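Local coordinates for protein acarbose Kinase Mak1 (Uncultured bacterium, PDB 6WB4) that probably inactivates the antidiabetic drug acarbose by ATP-dependent phosphorylation, acting as a carbohydrate kinase of the pfkB (ribokinase-like) family, at residues 65-76 and 304-313. Numbering follows the deposited sequence.
Sequences NGVALGVHALGR and HTSFVDVETL
Phe307 lays one face of its ring against helix 65-73, where the backbone is bared by Gly66 and Gly70, in a good example of an aromatic side chain filling a groove that glycines leave along a helix. Phe307 CD2 comes 3.5 Å from Gly70 CA, and the backbone of Leu69 and Gly70 passes over that same face. With CG anti to the carbonyl carbon (chi1 -62°), the ring reaches along the helix, and Leu69 CB meets Phe307 CE1 at 3.6 Å. Ala73 completes this side, its CB 3.6 Å from Phe307 CB. Toward the end of the helix, Leu74 takes over: its CD2 rests 3.5 Å from Val308 O and 4.0 Å from Leu313 CD2, fitting between the extended chain and the first turn of helix 310-318, whose N-cap, Asp309, takes Thr312 N and OG1 on its OD1. Gly75, at positive phi, closes helix 65-73 in a Schellman motif, and Arg76 turns to a salt bridge with Asp279 of helix 265-280. At the other end the Asn65 amide stands nearly perpendicular to the His304 ring (planes 88° apart), ND2 over one face, offset toward the rim. No hydrogen bond joins the two segments. Mainly apolar and backbone-to-ring contacts link the C-terminal chain to a helix that starts near the bound ATP and calcium, so cohesion here probably depends on close fit of shape rather than on directional polar bonds.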
loop_
_atom_site.group_PDB
_atom_site.type_symbol
_atom_site.label_atom_id
_atom_site.label_comp_id
_atom_site.label_asym_id
_atom_site.label_seq_id
_atom_site.Cartn_x
_atom_site.Cartn_y
_atom_site.Cartn_z
ATOM N N ASN B 65 1.857 10.590 -15.038
ATOM C CA ASN B 65 1.761 9.456 -15.926
ATOM C C ASN B 65 0.535 9.437 -16.838
ATOM O O ASN B 65 0.608 8.996 -17.980
ATOM C CB ASN B 65 1.800 8.188 -15.063
ATOM C CG ASN B 65 1.678 6.931 -15.874
ATOM O OD1 ASN B 65 2.522 6.635 -16.717
ATOM N ND2 ASN B 65 0.622 6.171 -15.617
ATOM N N GLY B 66 -0.589 9.934 -16.350
ATOM C CA GLY B 66 -1.800 9.923 -17.146
ATOM C C GLY B 66 -1.690 10.710 -18.431
ATOM O O GLY B 66 -2.065 10.211 -19.496
ATOM N N VAL B 67 -1.157 11.929 -18.335
ATOM C CA VAL B 67 -1.000 12.803 -19.493
ATOM C C VAL B 67 -0.063 12.202 -20.541
ATOM O O VAL B 67 -0.392 12.184 -21.733
ATOM C CB VAL B 67 -0.490 14.184 -19.083
ATOM C CG1 VAL B 67 -0.198 15.020 -20.316
ATOM C CG2 VAL B 67 -1.521 14.877 -18.191
ATOM N N ALA B 68 1.080 11.684 -20.094
ATOM C CA ALA B 68 2.036 11.055 -21.007
ATOM C C ALA B 68 1.404 9.891 -21.770
ATOM O O ALA B 68 1.633 9.725 -22.975
ATOM C CB ALA B 68 3.266 10.577 -20.248
ATOM N N LEU B 69 0.610 9.093 -21.061
ATOM C CA LEU B 69 -0.057 7.932 -21.643
ATOM C C LEU B 69 -1.125 8.338 -22.656
ATOM O O LEU B 69 -1.208 7.765 -23.745
ATOM C CB LEU B 69 -0.695 7.087 -20.541
ATOM C CG LEU B 69 0.117 6.035 -19.791
ATOM C CD1 LEU B 69 -0.695 5.545 -18.603
ATOM C CD2 LEU B 69 0.455 4.854 -20.722
ATOM N N GLY B 70 -1.932 9.333 -22.292
ATOM C CA GLY B 70 -2.954 9.858 -23.181
ATOM C C GLY B 70 -2.380 10.352 -24.500
ATOM O O GLY B 70 -2.897 10.047 -25.576
ATOM N N VAL B 71 -1.301 11.117 -24.404
ATOM C CA VAL B 71 -0.613 11.647 -25.569
ATOM C C VAL B 71 -0.044 10.536 -26.452
ATOM O O VAL B 71 -0.171 10.560 -27.685
ATOM C CB VAL B 71 0.523 12.591 -25.141
ATOM C CG1 VAL B 71 1.406 12.923 -26.330
ATOM C CG2 VAL B 71 -0.053 13.863 -24.524
ATOM N N HIS B 72 0.599 9.567 -25.814
ATOM C CA HIS B 72 1.189 8.454 -26.542
ATOM C C HIS B 72 0.095 7.633 -27.238
ATOM O O HIS B 72 0.243 7.220 -28.391
ATOM C CB HIS B 72 1.999 7.576 -25.598
ATOM C CG HIS B 72 2.807 6.529 -26.294
ATOM N ND1 HIS B 72 2.282 5.314 -26.677
ATOM C CD2 HIS B 72 4.109 6.510 -26.668
ATOM C CE1 HIS B 72 3.223 4.592 -27.257
ATOM N NE2 HIS B 72 4.343 5.292 -27.260
ATOM N N ALA B 73 -1.018 7.447 -26.537
ATOM C CA ALA B 73 -2.138 6.666 -27.041
ATOM C C ALA B 73 -2.690 7.245 -28.345
ATOM O O ALA B 73 -3.227 6.517 -29.182
ATOM C CB ALA B 73 -3.247 6.586 -25.975
ATOM N N LEU B 74 -2.549 8.559 -28.499
ATOM C CA LEU B 74 -3.008 9.274 -29.685
ATOM C C LEU B 74 -1.945 9.311 -30.791
ATOM O O LEU B 74 -2.047 10.079 -31.747
ATOM C CB LEU B 74 -3.417 10.697 -29.301
ATOM C CG LEU B 74 -4.734 10.754 -28.525
ATOM C CD1 LEU B 74 -4.949 12.112 -27.899
ATOM C CD2 LEU B 74 -5.871 10.440 -29.467
ATOM N N GLY B 75 -0.929 8.469 -30.657
ATOM C CA GLY B 75 0.101 8.369 -31.670
ATOM C C GLY B 75 1.004 9.584 -31.754
ATOM O O GLY B 75 1.661 9.817 -32.771
ATOM N N ARG B 76 1.062 10.351 -30.672
ATOM C CA ARG B 76 2.030 11.431 -30.559
ATOM C C ARG B 76 3.159 11.015 -29.629
ATOM O O ARG B 76 2.984 10.148 -28.786
ATOM C CB ARG B 76 1.376 12.711 -30.040
ATOM C CG ARG B 76 0.774 13.596 -31.104
ATOM C CD ARG B 76 -0.519 13.066 -31.725
ATOM N NE ARG B 76 -1.176 14.171 -32.427
ATOM C CZ ARG B 76 -2.376 14.125 -32.994
ATOM N NH1 ARG B 76 -3.101 13.016 -32.943
ATOM N NH2 ARG B 76 -2.857 15.208 -33.596
ATOM N N HIS B 304 -5.951 5.242 -14.683
ATOM C CA HIS B 304 -5.222 5.343 -15.949
ATOM C C HIS B 304 -5.231 4.015 -16.699
ATOM O O HIS B 304 -4.180 3.469 -17.036
ATOM C CB HIS B 304 -3.777 5.827 -15.718
ATOM C CG HIS B 304 -2.959 4.932 -14.835
ATOM N ND1 HIS B 304 -2.174 3.912 -15.330
ATOM C CD2 HIS B 304 -2.800 4.909 -13.491
ATOM C CE1 HIS B 304 -1.571 3.297 -14.329
ATOM N NE2 HIS B 304 -1.936 3.881 -13.202
ATOM N N THR B 305 -6.420 3.500 -16.986
ATOM C CA THR B 305 -6.519 2.181 -17.604
ATOM C C THR B 305 -6.552 2.180 -19.133
ATOM O O THR B 305 -5.922 1.338 -19.777
ATOM C CB THR B 305 -7.768 1.443 -17.103
ATOM O OG1 THR B 305 -7.832 1.537 -15.672
ATOM C CG2 THR B 305 -7.703 -0.014 -17.503
ATOM N N SER B 306 -7.285 3.119 -19.712
ATOM C CA SER B 306 -7.502 3.108 -21.148
ATOM C C SER B 306 -7.664 4.511 -21.716
ATOM O O SER B 306 -8.416 5.317 -21.176
ATOM C CB SER B 306 -8.730 2.265 -21.485
ATOM O OG SER B 306 -8.943 2.232 -22.884
ATOM N N PHE B 307 -6.963 4.798 -22.808
ATOM C CA PHE B 307 -7.032 6.126 -23.415
ATOM C C PHE B 307 -7.492 6.046 -24.861
ATOM O O PHE B 307 -7.104 5.145 -25.602
ATOM C CB PHE B 307 -5.678 6.829 -23.319
ATOM C CG PHE B 307 -5.216 7.053 -21.899
ATOM C CD1 PHE B 307 -4.572 6.044 -21.190
ATOM C CD2 PHE B 307 -5.454 8.258 -21.266
ATOM C CE1 PHE B 307 -4.164 6.238 -19.889
ATOM C CE2 PHE B 307 -5.046 8.461 -19.954
ATOM C CZ PHE B 307 -4.399 7.449 -19.266
ATOM N N VAL B 308 -8.353 6.980 -25.246
ATOM C CA VAL B 308 -8.897 7.001 -26.598
ATOM C C VAL B 308 -7.762 7.105 -27.624
ATOM O O VAL B 308 -6.781 7.815 -27.398
ATOM C CB VAL B 308 -9.894 8.162 -26.774
ATOM C CG1 VAL B 308 -9.166 9.519 -26.754
ATOM C CG2 VAL B 308 -10.682 7.998 -28.054
ATOM N N ASP B 309 -7.871 6.363 -28.727
ATOM C CA ASP B 309 -6.877 6.444 -29.799
ATOM C C ASP B 309 -7.354 7.403 -30.887
ATOM O O ASP B 309 -8.452 7.946 -30.778
ATOM C CB ASP B 309 -6.562 5.052 -30.373
ATOM C CG ASP B 309 -7.770 4.363 -31.020
ATOM O OD1 ASP B 309 -8.796 5.015 -31.304
ATOM O OD2 ASP B 309 -7.675 3.141 -31.266
ATOM N N VAL B 310 -6.538 7.613 -31.924
ATOM C CA VAL B 310 -6.866 8.563 -32.996
ATOM C C VAL B 310 -8.166 8.245 -33.727
ATOM O O VAL B 310 -9.027 9.111 -33.889
ATOM C CB VAL B 310 -5.742 8.635 -34.061
ATOM C CG1 VAL B 310 -6.229 9.361 -35.304
ATOM C CG2 VAL B 310 -4.518 9.307 -33.501
ATOM N N GLU B 311 -8.284 7.009 -34.196
ATOM C CA GLU B 311 -9.445 6.569 -34.958
ATOM C C GLU B 311 -10.740 6.875 -34.208
ATOM O O GLU B 311 -11.717 7.338 -34.792
ATOM C CB GLU B 311 -9.326 5.070 -35.244
ATOM C CG GLU B 311 -10.371 4.483 -36.166
ATOM C CD GLU B 311 -10.289 2.965 -36.215
ATOM O OE1 GLU B 311 -9.919 2.357 -35.184
ATOM O OE2 GLU B 311 -10.579 2.378 -37.280
ATOM N N THR B 312 -10.734 6.636 -32.902
ATOM C CA THR B 312 -11.940 6.798 -32.093
ATOM C C THR B 312 -12.219 8.268 -31.737
ATOM O O THR B 312 -13.378 8.698 -31.706
ATOM C CB THR B 312 -11.851 5.954 -30.813
ATOM O OG1 THR B 312 -11.568 4.589 -31.162
ATOM C CG2 THR B 312 -13.154 6.031 -30.030
ATOM N N LEU B 313 -11.166 9.037 -31.462
ATOM C CA LEU B 313 -11.330 10.463 -31.181
ATOM C C LEU B 313 -12.027 11.131 -32.345
ATOM O O LEU B 313 -13.080 11.743 -32.170
ATOM C CB LEU B 313 -9.988 11.147 -30.949
ATOM C CG LEU B 313 -10.035 12.649 -30.623
ATOM C CD1 LEU B 313 -10.919 12.935 -29.419
ATOM C CD2 LEU B 313 -8.646 13.201 -30.403
#